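Local structure of BamaA.19900.a (Balamuthia mandrillaris, 6VZZ) at residues 71-76 and 120-125; 46-51 and 77-82. The protein probably phosphorylates glucose with ATP as a glucokinase of the actin-like ATPase clan, and is captured here with bound glucose. All coordinates share one frame; numbering follows the deposited sequence.

Contact 1 (71-76 and 120-125)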
loop_
_atom_site.group_PDB
_atom_site.type_symbol
_atom_site.label_atom_id
_atom_site.label_comp_id
_atom_site.label_asym_id
_atom_site.label_seq_id
_atom_site.Cartn_x
_atom_site.Cartn_y
_atom_site.Cartn_z
ATOM N N ASP A 71 7.227 -12.052 -25.522
ATOM C CA ASP A 71 8.624 -11.827 -25.169
ATOM C C ASP A 71 9.096 -10.541 -25.842
ATOM O O ASP A 71 8.501 -10.068 -26.814
ATOM C CB ASP A 71 9.514 -13.055 -25.492
ATOM C CG ASP A 71 9.915 -13.175 -26.962
ATOM O OD1 ASP A 71 9.565 -12.329 -27.801
ATOM O OD2 ASP A 71 10.612 -14.159 -27.292
ATOM N N THR A 72 10.168 -9.966 -25.298
ATOM C CA THR A 72 10.601 -8.647 -25.744
ATOM C C THR A 72 11.297 -8.689 -27.099
ATOM O O THR A 72 11.286 -7.684 -27.816
ATOM C CB THR A 72 11.519 -8.013 -24.697
ATOM O OG1 THR A 72 12.593 -8.913 -24.387
ATOM C CG2 THR A 72 10.734 -7.691 -23.417
ATOM N N ARG A 73 11.903 -9.820 -27.474
ATOM C CA ARG A 73 12.515 -9.906 -28.798
ATOM C C ARG A 73 11.459 -9.793 -29.892
ATOM O O ARG A 73 11.692 -9.155 -30.926
ATOM C CB ARG A 73 13.309 -11.207 -28.946
ATOM C CG ARG A 73 14.302 -11.530 -27.803
ATOM C CD ARG A 73 15.359 -10.441 -27.556
ATOM N NE ARG A 73 14.867 -9.363 -26.689
ATOM C CZ ARG A 73 15.512 -8.218 -26.476
ATOM N NH1 ARG A 73 16.678 -7.992 -27.066
ATOM N NH2 ARG A 73 14.987 -7.289 -25.689
ATOM N N LYS A 74 10.281 -10.387 -29.676
ATOM C CA LYS A 74 9.193 -10.229 -30.635
ATOM C C LYS A 74 8.657 -8.799 -30.646
ATOM O O LYS A 74 8.213 -8.317 -31.695
ATOM C CB LYS A 74 8.072 -11.229 -30.335
ATOM N N LEU A 75 8.700 -8.104 -29.508
ATOM C CA LEU A 75 8.326 -6.694 -29.491
ATOM C C LEU A 75 9.284 -5.859 -30.337
ATOM O O LEU A 75 8.857 -5.002 -31.122
ATOM C CB LEU A 75 8.294 -6.173 -28.056
ATOM C CG LEU A 75 7.069 -6.541 -27.220
ATOM C CD1 LEU A 75 7.094 -5.816 -25.884
ATOM C CD2 LEU A 75 5.790 -6.215 -27.987
ATOM N N ILE A 76 10.590 -6.089 -30.186
ATOM C CA ILE A 76 11.567 -5.325 -30.952
ATOM C C ILE A 76 11.303 -5.469 -32.446
ATOM O O ILE A 76 11.352 -4.485 -33.195
ATOM C CB ILE A 76 12.999 -5.755 -30.569
ATOM C CG1 ILE A 76 13.317 -5.293 -29.147
ATOM C CG2 ILE A 76 14.037 -5.192 -31.543
ATOM C CD1 ILE A 76 14.627 -5.816 -28.631
ATOM N N ASP A 120 13.984 -16.432 -20.665
ATOM C CA ASP A 120 15.059 -15.931 -19.827
ATOM C C ASP A 120 14.952 -14.411 -19.703
ATOM O O ASP A 120 14.051 -13.777 -20.261
ATOM C CB ASP A 120 16.417 -16.369 -20.386
ATOM C CG ASP A 120 16.812 -15.622 -21.659
ATOM O OD1 ASP A 120 15.928 -15.125 -22.395
ATOM O OD2 ASP A 120 18.029 -15.533 -21.927
ATOM N N ALA A 121 15.906 -13.820 -18.979
ATOM C CA ALA A 121 15.835 -12.399 -18.655
ATOM C C ALA A 121 15.831 -11.534 -19.907
ATOM O O ALA A 121 15.159 -10.496 -19.948
ATOM C CB ALA A 121 16.999 -12.011 -17.748
ATOM N N THR A 122 16.581 -11.932 -20.936
ATOM C CA THR A 122 16.602 -11.148 -22.169
ATOM C C THR A 122 15.218 -11.072 -22.801
ATOM O O THR A 122 14.840 -10.040 -23.370
ATOM C CB THR A 122 17.593 -11.748 -23.165
ATOM O OG1 THR A 122 18.835 -12.010 -22.504
ATOM C CG2 THR A 122 17.823 -10.792 -24.332
ATOM N N HIS A 123 14.444 -12.152 -22.703
ATOM C CA HIS A 123 13.138 -12.200 -23.337
ATOM C C HIS A 123 12.046 -11.570 -22.488
ATOM O O HIS A 123 10.923 -11.407 -22.972
ATOM C CB HIS A 123 12.792 -13.650 -23.684
ATOM C CG HIS A 123 13.631 -14.208 -24.797
ATOM N ND1 HIS A 123 13.092 -14.868 -25.880
ATOM C CD2 HIS A 123 14.970 -14.176 -25.007
ATOM C CE1 HIS A 123 14.061 -15.230 -26.702
ATOM N NE2 HIS A 123 15.211 -14.823 -26.194
ATOM N N ARG A 124 12.354 -11.206 -21.244
ATOM C CA ARG A 124 11.416 -10.503 -20.388
ATOM C C ARG A 124 11.749 -9.032 -20.214
ATOM O O ARG A 124 10.885 -8.268 -19.782
ATOM C CB ARG A 124 11.357 -11.171 -19.006
ATOM C CG ARG A 124 10.732 -12.554 -19.022
ATOM C CD ARG A 124 10.611 -13.148 -17.617
ATOM N NE ARG A 124 11.881 -13.719 -17.172
ATOM C CZ ARG A 124 12.651 -13.197 -16.220
ATOM N NH1 ARG A 124 12.284 -12.091 -15.580
ATOM N NH2 ARG A 124 13.794 -13.791 -15.901
ATOM N N ARG A 125 12.964 -8.615 -20.560
ATOM C CA ARG A 125 13.426 -7.253 -20.352
ATOM C C ARG A 125 13.556 -6.514 -21.678
ATOM O O ARG A 125 13.913 -7.098 -22.702
ATOM C CB ARG A 125 14.760 -7.249 -19.604
ATOM C CG ARG A 125 14.618 -7.816 -18.199
ATOM C CD ARG A 125 15.916 -7.879 -17.422
ATOM N NE ARG A 125 15.637 -8.207 -16.027
ATOM C CZ ARG A 125 16.551 -8.625 -15.160
ATOM N NH1 ARG A 125 17.813 -8.773 -15.549
ATOM N NH2 ARG A 125 16.203 -8.906 -13.906
#
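The side chain of Arg73 crosses one face of the His123 ring at about a right angle. Arg73 CG sits over the middle of that face, 3.8 Å from the centroid, as a CH-pi contact. At another point of the ring His123 ND1 donates to Asp71 OD2 at 2.9 Å. The bond is bent, with an N-H...O angle of 133°, and the donor stands above the carboxylate plane. Asp71 is also the N-cap of helix 72-90: its OD1 accepts from Lys74 N at 2.8 Å.

Thr72 binds through its backbone and its hydroxyl. Its N donates to His123 O at 2.8 Å. Its OG1 is placed between the backbone N and the carbonyl carbon (chi1 53°), which turns it to the carbonyls of 120-125. It lies 2.7 Å from Thr122 O and 2.8 Å from Arg125 O; which of them receives its one proton is not settled. OG1 also accepts from Arg73 NE. The Arg73 guanidinium forms a salt bridge with Glu130.

The contact joins the start of helix 72-90 to the short helix 121-124 at the surface, just before strand 125-127. The single Asp71 carboxylate serves a helix start and a histidine together, and its bond to ND1 restrains the turn of the ring.

Contact 2 (46-51 and 77-82)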
loop_
_atom_site.group_PDB
_atom_site.type_symbol
_atom_site.label_atom_id
_atom_site.label_comp_id
_atom_site.label_asym_id
_atom_site.label_seq_id
_atom_site.Cartn_x
_atom_site.Cartn_y
_atom_site.Cartn_z
ATOM N N THR A 46 0.037 -10.140 -22.675
ATOM C CA THR A 46 -0.331 -10.926 -23.847
ATOM C C THR A 46 -0.307 -10.119 -25.136
ATOM O O THR A 46 0.107 -10.643 -26.174
ATOM C CB THR A 46 -1.731 -11.545 -23.654
ATOM O OG1 THR A 46 -1.686 -12.516 -22.604
ATOM C CG2 THR A 46 -2.222 -12.226 -24.920
ATOM N N ASN A 47 -0.729 -8.850 -25.093
ATOM C CA ASN A 47 -0.864 -8.017 -26.281
ATOM C C ASN A 47 -0.207 -6.665 -26.070
ATOM O O ASN A 47 -0.210 -6.116 -24.964
ATOM C CB ASN A 47 -2.323 -7.773 -26.657
ATOM C CG ASN A 47 -3.151 -9.015 -26.566
ATOM O OD1 ASN A 47 -2.913 -9.982 -27.290
ATOM N ND2 ASN A 47 -4.133 -9.009 -25.672
ATOM N N THR A 48 0.323 -6.125 -27.161
ATOM C CA THR A 48 0.908 -4.798 -27.187
ATOM C C THR A 48 0.178 -3.953 -28.220
ATOM O O THR A 48 -0.128 -4.424 -29.319
ATOM C CB THR A 48 2.407 -4.870 -27.496
ATOM O OG1 THR A 48 3.111 -5.257 -26.308
ATOM C CG2 THR A 48 2.940 -3.534 -27.987
ATOM N N ARG A 49 -0.122 -2.715 -27.846
ATOM C CA ARG A 49 -0.777 -1.761 -28.722
ATOM C C ARG A 49 0.087 -0.517 -28.831
ATOM O O ARG A 49 0.783 -0.142 -27.881
ATOM C CB ARG A 49 -2.160 -1.398 -28.197
ATOM C CG ARG A 49 -3.113 -2.572 -28.172
ATOM C CD ARG A 49 -4.398 -2.236 -27.436
ATOM N NE ARG A 49 -5.482 -3.152 -27.795
ATOM C CZ ARG A 49 -5.678 -4.345 -27.234
ATOM N NH1 ARG A 49 -4.861 -4.776 -26.278
ATOM N NH2 ARG A 49 -6.688 -5.108 -27.630
ATOM N N LEU A 50 0.056 0.113 -30.002
ATOM C CA LEU A 50 0.830 1.318 -30.250
ATOM C C LEU A 50 -0.093 2.355 -30.855
ATOM O O LEU A 50 -0.959 2.022 -31.671
ATOM C CB LEU A 50 2.026 1.045 -31.179
ATOM C CG LEU A 50 3.063 2.160 -31.348
ATOM C CD1 LEU A 50 4.448 1.586 -31.512
ATOM C CD2 LEU A 50 2.728 3.049 -32.523
ATOM N N ALA A 51 0.088 3.611 -30.453
ATOM C CA ALA A 51 -0.774 4.681 -30.921
ATOM C C ALA A 51 0.032 5.958 -31.089
ATOM O O ALA A 51 1.093 6.135 -30.485
ATOM C CB ALA A 51 -1.948 4.924 -29.967
ATOM N N ALA A 77 10.996 -6.686 -32.903
ATOM C CA ALA A 77 10.672 -6.870 -34.315
ATOM C C ALA A 77 9.380 -6.146 -34.684
ATOM O O ALA A 77 9.262 -5.597 -35.782
ATOM C CB ALA A 77 10.568 -8.358 -34.642
ATOM N N PHE A 78 8.396 -6.137 -33.780
ATOM C CA PHE A 78 7.172 -5.390 -34.042
ATOM C C PHE A 78 7.446 -3.892 -34.094
ATOM O O PHE A 78 6.958 -3.201 -34.991
ATOM C CB PHE A 78 6.121 -5.735 -32.982
ATOM C CG PHE A 78 4.966 -4.746 -32.883
ATOM C CD1 PHE A 78 3.877 -4.822 -33.751
ATOM C CD2 PHE A 78 4.942 -3.775 -31.881
ATOM C CE1 PHE A 78 2.796 -3.923 -33.643
ATOM C CE2 PHE A 78 3.862 -2.877 -31.767
ATOM C CZ PHE A 78 2.788 -2.954 -32.649
ATOM N N PHE A 79 8.251 -3.375 -33.158
ATOM C CA PHE A 79 8.535 -1.943 -33.127
ATOM C C PHE A 79 9.318 -1.513 -34.366
ATOM O O PHE A 79 8.947 -0.543 -35.037
ATOM C CB PHE A 79 9.302 -1.577 -31.852
ATOM C CG PHE A 79 8.505 -1.734 -30.581
ATOM C CD1 PHE A 79 7.145 -1.448 -30.548
ATOM C CD2 PHE A 79 9.123 -2.165 -29.411
ATOM C CE1 PHE A 79 6.406 -1.583 -29.367
ATOM C CE2 PHE A 79 8.399 -2.309 -28.230
ATOM C CZ PHE A 79 7.037 -2.012 -28.207
ATOM N N ASP A 80 10.412 -2.219 -34.679
ATOM C CA ASP A 80 11.155 -1.945 -35.907
ATOM C C ASP A 80 10.229 -1.915 -37.117
ATOM O O ASP A 80 10.263 -0.980 -37.925
ATOM C CB ASP A 80 12.253 -2.995 -36.116
ATOM C CG ASP A 80 13.396 -2.876 -35.109
ATOM O OD1 ASP A 80 13.471 -1.848 -34.397
ATOM O OD2 ASP A 80 14.226 -3.817 -35.033
ATOM N N SER A 81 9.376 -2.929 -37.249
ATOM C CA SER A 81 8.504 -3.013 -38.414
ATOM C C SER A 81 7.544 -1.834 -38.476
ATOM O O SER A 81 7.463 -1.137 -39.494
ATOM C CB SER A 81 7.728 -4.325 -38.392
ATOM O OG SER A 81 6.807 -4.364 -39.458
ATOM N N VAL A 82 6.800 -1.595 -37.394
ATOM C CA VAL A 82 5.808 -0.530 -37.433
ATOM C C VAL A 82 6.473 0.839 -37.467
ATOM O O VAL A 82 5.885 1.794 -37.981
ATOM C CB VAL A 82 4.831 -0.664 -36.251
ATOM C CG1 VAL A 82 5.466 -0.161 -34.980
ATOM C CG2 VAL A 82 3.558 0.093 -36.540
#
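Phe78 meets Leu50 with the edge of its ring: Leu50 CB lies near the ring plane, 4.3 Å from Phe78 CZ. Phe79 CE1 also lies in the plane of the Phe78 ring, at its edge, so the two neighbouring aromatics of the helix touch each other as well as the strand. Thr48 CG2 comes to Phe78 obliquely, 3.9 Å from Phe78 CE2. The Phe79 ring is likewise met obliquely, by Leu50 CD1 and by Thr48 CG2. Its edge-to-face partner is Phe136.

Thr48 and Leu50 are two residues apart on the strand. Both therefore point to the helix, while Arg49 between them points away. With CG2 anti to the backbone N, Thr48 turns this methyl to both rings. Leu50 sends CD1 further along the helix. This methyl is 4.2 Å from Phe79 CD1 and 4.0 Å from Val82 CG1. Leu50 and Val82 reach toward each other tip to tip. Phe78 has CG anti to the backbone N (chi1 163°), which carries its ring toward the sheet. No hydrogen bond crosses this contact, and all five touching residues are buried.

Strand 47-51 and helix 77-82 run in similar directions, 25° apart, with their axes 10.9 Å from each other at closest. Helix 72-90 links strand 62-68 to the parallel strand 96-101, a beta-alpha-beta crossover that passes over strands 47-54 and 37-43 of the mixed sheet. Strand 47-54 pairs with both of its neighbours, as when Thr48 bonds to Val67 and Arg49 to Asp42. Leu65 and Val67 of strand 62-68 pack on Phe78. Val41 of strand 37-43 packs on Phe79, Thr48 and Leu50.

Contacts 1 and 2 use successive parts of helix 72-90. Contact 1 joins its N-terminal end, Asp71 to Arg73, to the short helix 121-124 near the surface. Contact 2 packs the following turns on the sheet. Their centres are about 13 Å apart. They meet where Leu75 CD2 packs 3.3 Å from Thr48 OG1. Neither touches the sugar: the side chain of Arg124 is about 10 Å from a bound glucose, and that of Thr48 about 11 Å. Arg124 also bonds through its backbone to Val114, next to the pocket residues Thr115 and Asn116. This gives contact 1 an indirect connection to the glucose pocket.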